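Local coordinates for Lin2722 protein (Listeria innocua, PDB 3DS8) that is of unknown function but belongs to an alpha/beta hydrolase family and probably acts as a serine hydrolase on a substrate not yet identified, at residues P5-H10 / L106-Y111. Residues are numbered along the deposited sequence; the frame is centred on the assembly and turned at random.
Sequences PIILIH and LALTYY
Leu-108 extends from helix 103-114 toward the strand and sets one methyl, CD2, against two isoleucines, 3.8 Å from CD1 of Ile-9 and 4.2 Å from CG2 of Ile-7. CG of Leu-108 is 4.0 Å from CD1 of Ile-9, so the Ile-9 methyl lies beside the CG-CD2 bond, on one branch of the leucine. The two isoleucines offer different branches because their first torsions differ. In Ile-9, chi1 of -54° puts CG1 anti to the carbonyl carbon, and an extended chi2 of -175° carries CD1 to the leucine at a slant. In Ile-7, chi1 of -169° turns CG1 anti to the backbone N and leaves CG2 between N and the carbonyl carbon; this methyl meets Leu-108, the two side chains running past one another in opposite senses. Strand 6-9 is an inner strand of the parallel part of an alpha/beta hydrolase sheet, between strands 61-66 and 95-101, and helix 103-114 follows the probable nucleophile elbow at Ser-102, whose residues Ile-9 also touches. The contact is van der Waals packing between buried apolar groups, with no hydrogen bond between the segments. Helix 73-91 adds Leu-80 against Ile-7, while Phe-64 and Phe-66 pack on Ile-7 and Ile-9 respectively.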
loop_
_atom_site.group_PDB
_atom_site.type_symbol
_atom_site.label_atom_id
_atom_site.label_comp_id
_atom_site.label_asym_id
_atom_site.label_seq_id
_atom_site.Cartn_x
_atom_site.Cartn_y
_atom_site.Cartn_z
ATOM N N PRO A 5 -10.578 -5.331 8.293
ATOM C CA PRO A 5 -9.345 -4.857 8.905
ATOM C C PRO A 5 -8.552 -3.960 7.979
ATOM O O PRO A 5 -8.735 -3.984 6.752
ATOM C CB PRO A 5 -8.564 -6.139 9.220
ATOM C CG PRO A 5 -9.068 -7.112 8.241
ATOM C CD PRO A 5 -10.509 -6.759 7.954
ATOM N N ILE A 6 -7.645 -3.224 8.581
ATOM C CA ILE A 6 -6.706 -2.394 7.841
ATOM C C ILE A 6 -5.295 -2.859 8.191
ATOM O O ILE A 6 -4.869 -2.722 9.334
ATOM C CB ILE A 6 -6.853 -0.929 8.225
ATOM C CG1 ILE A 6 -8.304 -0.431 7.989
ATOM C CG2 ILE A 6 -5.711 -0.111 7.502
ATOM C CD1 ILE A 6 -8.589 0.892 8.714
ATOM N N ILE A 7 -4.602 -3.462 7.227
ATOM C CA ILE A 7 -3.217 -3.907 7.428
ATOM C C ILE A 7 -2.251 -2.756 7.103
ATOM O O ILE A 7 -2.324 -2.137 6.032
ATOM C CB ILE A 7 -2.887 -5.170 6.646
ATOM C CG1 ILE A 7 -1.542 -5.747 7.072
ATOM C CG2 ILE A 7 -2.786 -4.977 5.169
ATOM C CD1 ILE A 7 -1.437 -7.198 6.766
ATOM N N LEU A 8 -1.341 -2.482 8.021
ATOM C CA LEU A 8 -0.292 -1.439 7.869
ATOM C C LEU A 8 1.045 -2.130 7.689
ATOM O O LEU A 8 1.503 -2.919 8.544
ATOM C CB LEU A 8 -0.216 -0.525 9.086
ATOM C CG LEU A 8 -1.542 0.166 9.430
ATOM C CD1 LEU A 8 -1.348 1.032 10.725
ATOM C CD2 LEU A 8 -2.140 0.956 8.239
ATOM N N ILE A 9 1.714 -1.798 6.585
ATOM C CA ILE A 9 2.981 -2.445 6.218
ATOM C C ILE A 9 4.087 -1.404 6.022
ATOM O O ILE A 9 3.931 -0.479 5.223
ATOM C CB ILE A 9 2.874 -3.339 4.980
ATOM C CG1 ILE A 9 1.759 -4.360 5.167
ATOM C CG2 ILE A 9 4.210 -4.027 4.732
ATOM C CD1 ILE A 9 1.641 -5.376 4.058
ATOM N N HIS A 10 5.178 -1.608 6.744
ATOM C CA HIS A 10 6.358 -0.752 6.721
ATOM C C HIS A 10 7.144 -0.852 5.395
ATOM O O HIS A 10 6.894 -1.749 4.575
ATOM C CB HIS A 10 7.263 -1.096 7.921
ATOM C CG HIS A 10 7.739 -2.517 7.942
ATOM N ND1 HIS A 10 8.810 -2.954 7.193
ATOM C CD2 HIS A 10 7.252 -3.610 8.579
ATOM C CE1 HIS A 10 9.002 -4.246 7.423
ATOM N NE2 HIS A 10 8.071 -4.667 8.258
ATOM N N LEU A 106 4.515 -2.052 -2.511
ATOM C CA LEU A 106 4.832 -3.019 -3.560
ATOM C C LEU A 106 4.386 -4.444 -3.183
ATOM O O LEU A 106 3.845 -5.158 -3.992
ATOM C CB LEU A 106 6.302 -2.999 -3.935
ATOM C CG LEU A 106 6.901 -1.663 -4.399
ATOM C CD1 LEU A 106 8.402 -1.779 -4.661
ATOM C CD2 LEU A 106 6.094 -1.189 -5.607
ATOM N N ALA A 107 4.625 -4.829 -1.938
ATOM C CA ALA A 107 4.166 -6.128 -1.433
ATOM C C ALA A 107 2.647 -6.272 -1.547
ATOM O O ALA A 107 2.132 -7.310 -2.022
ATOM C CB ALA A 107 4.646 -6.327 0.032
ATOM N N LEU A 108 1.912 -5.219 -1.204
ATOM C CA LEU A 108 0.474 -5.250 -1.380
ATOM C C LEU A 108 0.052 -5.394 -2.842
ATOM O O LEU A 108 -1.006 -5.936 -3.116
ATOM C CB LEU A 108 -0.168 -4.014 -0.754
ATOM C CG LEU A 108 -0.167 -3.897 0.776
ATOM C CD1 LEU A 108 -0.609 -2.497 1.230
ATOM C CD2 LEU A 108 -1.044 -5.004 1.400
ATOM N N THR A 109 0.809 -4.784 -3.756
ATOM C CA THR A 109 0.485 -4.821 -5.177
ATOM C C THR A 109 0.709 -6.241 -5.750
ATOM O O THR A 109 -0.156 -6.797 -6.450
ATOM C CB THR A 109 1.303 -3.773 -5.928
ATOM O OG1 THR A 109 1.012 -2.481 -5.377
ATOM C CG2 THR A 109 1.007 -3.788 -7.460
ATOM N N TYR A 110 1.805 -6.871 -5.387
ATOM C CA TYR A 110 1.954 -8.299 -5.680
ATOM C C TYR A 110 0.811 -9.116 -5.072
ATOM O O TYR A 110 0.270 -10.006 -5.705
ATOM C CB TYR A 110 3.286 -8.836 -5.130
ATOM C CG TYR A 110 4.440 -8.580 -6.025
ATOM C CD1 TYR A 110 4.602 -9.317 -7.185
ATOM C CD2 TYR A 110 5.390 -7.610 -5.716
ATOM C CE1 TYR A 110 5.686 -9.082 -8.021
ATOM C CE2 TYR A 110 6.481 -7.379 -6.544
ATOM C CZ TYR A 110 6.614 -8.101 -7.689
ATOM O OH TYR A 110 7.701 -7.929 -8.551
ATOM N N TYR A 111 0.440 -8.829 -3.821
ATOM C CA TYR A 111 -0.683 -9.574 -3.176
ATOM C C TYR A 111 -1.996 -9.387 -3.954
ATOM O O TYR A 111 -2.750 -10.318 -4.189
ATOM C CB TYR A 111 -0.817 -9.066 -1.741
ATOM C CG TYR A 111 -1.824 -9.795 -0.868
ATOM C CD1 TYR A 111 -1.429 -10.816 -0.012
ATOM C CD2 TYR A 111 -3.173 -9.416 -0.881
ATOM C CE1 TYR A 111 -2.385 -11.450 0.813
ATOM C CE2 TYR A 111 -4.136 -10.034 -0.077
ATOM C CZ TYR A 111 -3.738 -11.040 0.764
ATOM O OH TYR A 111 -4.701 -11.591 1.560
#